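Local coordinates for ancylostoma secreted protein 1 (Necator americanus, PDB 3NT8) that is a secreted two-CAP-domain protein of the human hookworm, probably associated with the transition of infective larvae to parasitism, at residues T231-D235 against S236-T240; E281-A284 against I285-G288. One frame throughout, in Å; residues are numbered along the deposited sequence.

Contact 1 (T231-D235 against S236-T240)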
ATOM      1  N   THR A 231      11.703   1.945 -20.738  1.00 21.35           N
ATOM      2  CA  THR A 231      11.229   0.581 -20.646  1.00 21.84           C
ATOM      3  C   THR A 231      11.202   0.243 -19.197  1.00 23.77           C
ATOM      4  O   THR A 231      12.200   0.489 -18.497  1.00 25.47           O
ATOM      5  CB  THR A 231      12.230  -0.421 -21.330  1.00 21.79           C
ATOM      6  OG1 THR A 231      12.421  -0.041 -22.702  1.00 20.78           O
ATOM      7  CG2 THR A 231      11.706  -1.838 -21.276  1.00 21.44           C
ATOM      8  N   GLY A 232      10.091  -0.340 -18.743  1.00 25.16           N
ATOM      9  CA  GLY A 232       9.938  -0.798 -17.356  1.00 25.86           C
ATOM     10  C   GLY A 232       8.816  -0.068 -16.614  1.00 26.55           C
ATOM     11  O   GLY A 232       8.395  -0.483 -15.530  1.00 25.80           O
ATOM     12  N   MET A 233       8.354   1.043 -17.189  1.00 26.50           N
ATOM     13  CA  MET A 233       7.318   1.818 -16.571  1.00 26.34           C
ATOM     14  C   MET A 233       6.159   1.973 -17.523  1.00 27.35           C
ATOM     15  O   MET A 233       6.319   1.884 -18.736  1.00 27.94           O
ATOM     16  CB  MET A 233       7.848   3.196 -16.126  1.00 26.70           C
ATOM     17  CG  MET A 233       8.575   3.207 -14.801  1.00 22.67           C
ATOM     18  SD  MET A 233       7.554   2.927 -13.328  1.00 19.06           S
ATOM     19  CE  MET A 233       6.901   4.505 -13.018  1.00 18.57           C
ATOM     20  N   THR A 234       4.979   2.193 -16.938  1.00 28.61           N
ATOM     21  CA  THR A 234       3.736   2.339 -17.655  1.00 28.38           C
ATOM     22  C   THR A 234       3.051   3.571 -17.150  1.00 27.40           C
ATOM     23  O   THR A 234       3.332   4.029 -16.056  1.00 27.27           O
ATOM     24  CB  THR A 234       2.787   1.116 -17.430  1.00 28.83           C
ATOM     25  OG1 THR A 234       2.570   0.877 -16.033  1.00 30.27           O
ATOM     26  CG2 THR A 234       3.391  -0.134 -18.025  1.00 28.24           C
ATOM     27  N   ASP A 235       2.108   4.072 -17.944  1.00 26.83           N
ATOM     28  CA  ASP A 235       1.409   5.299 -17.656  1.00 26.02           C
ATOM     29  C   ASP A 235       0.606   5.238 -16.372  1.00 25.11           C
ATOM     30  O   ASP A 235       0.467   6.252 -15.712  1.00 25.73           O
ATOM     31  CB  ASP A 235       0.508   5.697 -18.822  1.00 25.15           C
ATOM     32  CG  ASP A 235       1.281   5.965 -20.078  1.00 26.19           C
ATOM     33  OD1 ASP A 235       2.417   6.506 -20.028  1.00 28.94           O
ATOM     34  OD2 ASP A 235       0.746   5.650 -21.160  1.00 29.76           O
ATOM     35  N   SER A 236       0.067   4.069 -16.022  1.00 23.72           N
ATOM     36  CA  SER A 236      -0.748   3.965 -14.847  1.00 22.94           C
ATOM     37  C   SER A 236       0.130   4.212 -13.631  1.00 22.37           C
ATOM     38  O   SER A 236      -0.241   4.985 -12.741  1.00 24.06           O
ATOM     39  CB  SER A 236      -1.500   2.601 -14.802  1.00 22.74           C
ATOM     40  OG  SER A 236      -0.720   1.541 -14.229  1.00 22.45           O
ATOM     41  N   VAL A 237       1.322   3.613 -13.622  1.00 22.28           N
ATOM     42  CA  VAL A 237       2.262   3.735 -12.498  1.00 21.04           C
ATOM     43  C   VAL A 237       2.774   5.170 -12.336  1.00 21.82           C
ATOM     44  O   VAL A 237       2.875   5.646 -11.198  1.00 19.95           O
ATOM     45  CB  VAL A 237       3.405   2.708 -12.564  1.00 22.52           C
ATOM     46  CG1 VAL A 237       4.257   2.702 -11.275  1.00 19.51           C
ATOM     47  CG2 VAL A 237       2.826   1.258 -12.790  1.00 20.66           C
ATOM     48  N   ARG A 238       3.035   5.845 -13.462  1.00 22.02           N
ATOM     49  CA  ARG A 238       3.454   7.235 -13.476  1.00 22.47           C
ATOM     50  C   ARG A 238       2.402   8.070 -12.784  1.00 23.29           C
ATOM     51  O   ARG A 238       2.718   8.864 -11.885  1.00 23.35           O
ATOM     52  CB  ARG A 238       3.679   7.745 -14.899  1.00 21.72           C
ATOM     53  CG  ARG A 238       4.796   7.009 -15.688  1.00 21.16           C
ATOM     54  CD  ARG A 238       5.020   7.539 -17.120  1.00 18.04           C
ATOM     55  NE  ARG A 238       6.196   6.907 -17.713  1.00 19.43           N
ATOM     56  CZ  ARG A 238       6.177   6.044 -18.726  1.00 17.51           C
ATOM     57  NH1 ARG A 238       5.030   5.710 -19.307  1.00 21.20           N
ATOM     58  NH2 ARG A 238       7.309   5.512 -19.165  1.00 12.81           N
ATOM     59  N   ASP A 239       1.151   7.932 -13.223  1.00 24.35           N
ATOM     60  CA  ASP A 239       0.047   8.732 -12.651  1.00 23.75           C
ATOM     61  C   ASP A 239      -0.206   8.413 -11.170  1.00 23.01           C
ATOM     62  O   ASP A 239      -0.662   9.261 -10.428  1.00 22.50           O
ATOM     63  CB  ASP A 239      -1.239   8.535 -13.418  1.00 24.30           C
ATOM     64  CG  ASP A 239      -1.148   8.976 -14.861  1.00 29.29           C
ATOM     65  OD1 ASP A 239      -0.418   9.962 -15.174  1.00 32.87           O
ATOM     66  OD2 ASP A 239      -1.850   8.342 -15.685  1.00 29.06           O
ATOM     67  N   THR A 240       0.054   7.186 -10.751  1.00 21.80           N
ATOM     68  CA  THR A 240      -0.005   6.905  -9.361  1.00 22.03           C
ATOM     69  C   THR A 240       0.997   7.742  -8.549  1.00 21.89           C
ATOM     70  O   THR A 240       0.601   8.478  -7.634  1.00 22.48           O
ATOM     71  CB  THR A 240       0.126   5.430  -9.090  1.00 22.16           C
ATOM     72  OG1 THR A 240      -0.919   4.766  -9.797  1.00 23.60           O
ATOM     73  CG2 THR A 240      -0.082   5.155  -7.629  1.00 22.33           C
TER

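Contact 2 (E281-A284 against I285-G288)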
ATOM      1  N   GLU A 281      12.776  10.121 -15.090  1.00 15.59           N
ATOM      2  CA  GLU A 281      12.417   8.710 -15.018  1.00 16.20           C
ATOM      3  C   GLU A 281      13.564   7.819 -15.524  1.00 14.11           C
ATOM      4  O   GLU A 281      13.844   6.797 -14.947  1.00 13.31           O
ATOM      5  CB  GLU A 281      11.173   8.418 -15.848  1.00 17.35           C
ATOM      6  CG  GLU A 281      10.592   7.010 -15.637  1.00 20.82           C
ATOM      7  CD  GLU A 281       9.389   6.738 -16.565  1.00 27.81           C
ATOM      8  OE1 GLU A 281       9.601   6.536 -17.786  1.00 32.97           O
ATOM      9  OE2 GLU A 281       8.234   6.751 -16.093  1.00 28.31           O
ATOM     10  N   ALA A 282      14.168   8.197 -16.627  1.00 14.54           N
ATOM     11  CA  ALA A 282      15.194   7.366 -17.267  1.00 16.27           C
ATOM     12  C   ALA A 282      16.341   7.262 -16.285  1.00 17.60           C
ATOM     13  O   ALA A 282      16.991   6.223 -16.216  1.00 19.14           O
ATOM     14  CB  ALA A 282      15.696   8.011 -18.553  1.00 15.26           C
ATOM     15  N   SER A 283      16.566   8.334 -15.503  1.00 16.87           N
ATOM     16  CA  SER A 283      17.631   8.305 -14.514  1.00 15.84           C
ATOM     17  C   SER A 283      17.229   7.417 -13.317  1.00 16.05           C
ATOM     18  O   SER A 283      18.054   6.729 -12.676  1.00 14.88           O
ATOM     19  CB  SER A 283      17.968   9.752 -14.090  1.00 14.09           C
ATOM     20  OG  SER A 283      18.907   9.755 -13.069  1.00 15.63           O
ATOM     21  N   ALA A 284      15.960   7.465 -12.938  1.00 15.69           N
ATOM     22  CA  ALA A 284      15.570   6.538 -11.876  1.00 15.25           C
ATOM     23  C   ALA A 284      15.588   5.079 -12.321  1.00 16.29           C
ATOM     24  O   ALA A 284      15.872   4.212 -11.489  1.00 16.60           O
ATOM     25  CB  ALA A 284      14.310   6.855 -11.325  1.00 14.26           C
ATOM     26  N   ILE A 285      15.270   4.822 -13.591  1.00 15.62           N
ATOM     27  CA  ILE A 285      15.296   3.485 -14.180  1.00 17.05           C
ATOM     28  C   ILE A 285      16.703   2.880 -14.185  1.00 17.52           C
ATOM     29  O   ILE A 285      16.849   1.721 -13.850  1.00 18.59           O
ATOM     30  CB  ILE A 285      14.716   3.465 -15.600  1.00 16.81           C
ATOM     31  CG1 ILE A 285      13.208   3.736 -15.539  1.00 16.85           C
ATOM     32  CG2 ILE A 285      15.015   2.114 -16.307  1.00 17.26           C
ATOM     33  CD1 ILE A 285      12.540   3.770 -16.868  1.00 19.47           C
ATOM     34  N   ARG A 286      17.724   3.693 -14.490  1.00 17.26           N
ATOM     35  CA  ARG A 286      19.103   3.246 -14.502  1.00 17.44           C
ATOM     36  C   ARG A 286      19.589   2.722 -13.185  1.00 17.94           C
ATOM     37  O   ARG A 286      20.294   1.716 -13.136  1.00 18.45           O
ATOM     38  CB  ARG A 286      19.995   4.415 -14.924  1.00 17.86           C
ATOM     39  CG  ARG A 286      20.105   4.502 -16.446  1.00 17.85           C
ATOM     40  CD  ARG A 286      21.311   5.365 -16.849  1.00 19.66           C
ATOM     41  NE  ARG A 286      21.075   6.737 -16.460  1.00 22.52           N
ATOM     42  CZ  ARG A 286      20.395   7.617 -17.179  1.00 23.03           C
ATOM     43  NH1 ARG A 286      19.896   7.254 -18.355  1.00 24.64           N
ATOM     44  NH2 ARG A 286      20.268   8.867 -16.721  1.00 23.08           N
ATOM     45  N   HIS A 287      19.242   3.447 -12.125  1.00 17.91           N
ATOM     46  CA  HIS A 287      19.556   3.036 -10.812  1.00 19.35           C
ATOM     47  C   HIS A 287      18.686   1.869 -10.309  1.00 20.17           C
ATOM     48  O   HIS A 287      19.186   0.890  -9.678  1.00 21.55           O
ATOM     49  CB  HIS A 287      19.407   4.222  -9.908  1.00 17.66           C
ATOM     50  CG  HIS A 287      19.689   3.895  -8.487  1.00 19.14           C
ATOM     51  ND1 HIS A 287      20.886   3.360  -8.080  1.00 16.99           N
ATOM     52  CD2 HIS A 287      18.910   3.973  -7.382  1.00 18.08           C
ATOM     53  CE1 HIS A 287      20.843   3.145  -6.782  1.00 14.82           C
ATOM     54  NE2 HIS A 287      19.657   3.507  -6.334  1.00 17.51           N
ATOM     55  N   GLY A 288      17.391   1.957 -10.554  1.00 19.74           N
ATOM     56  CA  GLY A 288      16.512   0.818 -10.283  1.00 21.53           C
ATOM     57  C   GLY A 288      17.000  -0.528 -10.838  1.00 22.54           C
ATOM     58  O   GLY A 288      16.982  -1.541 -10.102  1.00 23.20           O
TER

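Contact 1 (T231-D235 against S236-T240)
Asp235 and Arg238, three residues apart, form a salt bridge within the first turn of helix 235-253. Arg238 sends its chain back toward the loop: CG lies beside its own backbone N (chi1 -62°) and the run from CG to NE is fully extended, which carries the guanidinium past the start of the helix. There NH1 stands 2.8 Å from Asp235 OD1. The bond is bent and weak, with an N-H...O angle of 129° and the carboxylate and guanidinium planes turned 47° apart, so the pairing probably owes more to charge than to a well-directed hydrogen bond. The carboxylate comes to the guanidinium at its edge, while backbone atoms of Met233 and Thr234 lie above one face, displaced toward its rim.

Met233 and Val237 supply the apolar part of the contact. Met233, bent at both chi2 and chi3, hooks its methyl CE round to Val237 CG1 at 3.6 Å, the two side chains crossing at about a right angle. Separately, Val237 CG2 meets Thr234 OG1 at 3.3 Å. Thr234 occupies the N-cap position, yet its hydroxyl makes no capping bond and goes to Glu222 instead. Its carbonyl O opens the helical bonding, accepting Arg238 N at 3.2 Å in the carbonyl plane.

Neither charged group depends on the other alone. Asp235 also accepts bonds from the backbone N atoms of Gln225 and Gln226, and Arg238 NE has a salt bridge to Glu281. The two carboxylates probably offset the cost of burying the guanidinium charge, and the arginine in turn should favour their ionised form.

Contact 2 (E281-A284 against I285-G288)
Ile285 and Glu281 sit one turn apart on helix 278-288, and the isoleucine packs back along the turn before it. Arg286, its neighbour, is the side chain to follow outward. Its CB lies 3.7 Å from Ala282 O, the same carbonyl that accepts the arginine's backbone N, and CG keeps close to that oxygen at 3.6 Å. The chain then folds at chi3 (-67°), turning the head back over the preceding turn instead of letting it run straight out. NE is 4.1 Å from Ala282 O, and CZ follows, so that this oxygen sits over the centre of one guanidinium face, 3.7 Å above the plane. At the tip, NH1 remains near the carbonyl while NH2 reaches Ser283, 3.5 Å from its CA and close to CB.

Ile285 behaves differently. Its CG1 lies beside the backbone N and rests 3.2 Å from Glu281 O, and CD1 continues to Glu281 CG at 4.0 Å. The carboxylate beyond is directed to Arg238, Tyr276 and Asn230, while Ser283 OG bonds Gln386.

The helix thus presents different chemistry around its girth: Ala284 packs on strand 381-388, Glu281 carries a buried charge with several partners, and Arg286 lies exposed. Because the oxygen faces the flat of the guanidinium, where no N-H points, the side chain's hold on this turn, apart from the backbone bond, is by packing and probably a mild electrostatic attraction.

Contact 1 comes first along the chain, at the loop entering helix 235-253, and contact 2 follows on helix 278-288; their centres are about 13 Å apart, on the same side of the chain's centre. Both belong to the second of the two CAP domains. A salt bridge joins them directly, Arg238 NE standing 2.6 Å from Glu281 OE2, and Met233 and Thr231 add packing against Glu281 and Ile285. Tyr276, on the edge strand 275-276 of the second domain's four-stranded mixed sheet, touches the Met233 and Arg238 side chains and bonds Glu281 through its hydroxyl. Two helices and a sheet edge thus meet around one buried ion pair, fastening the domain's first helix to its second.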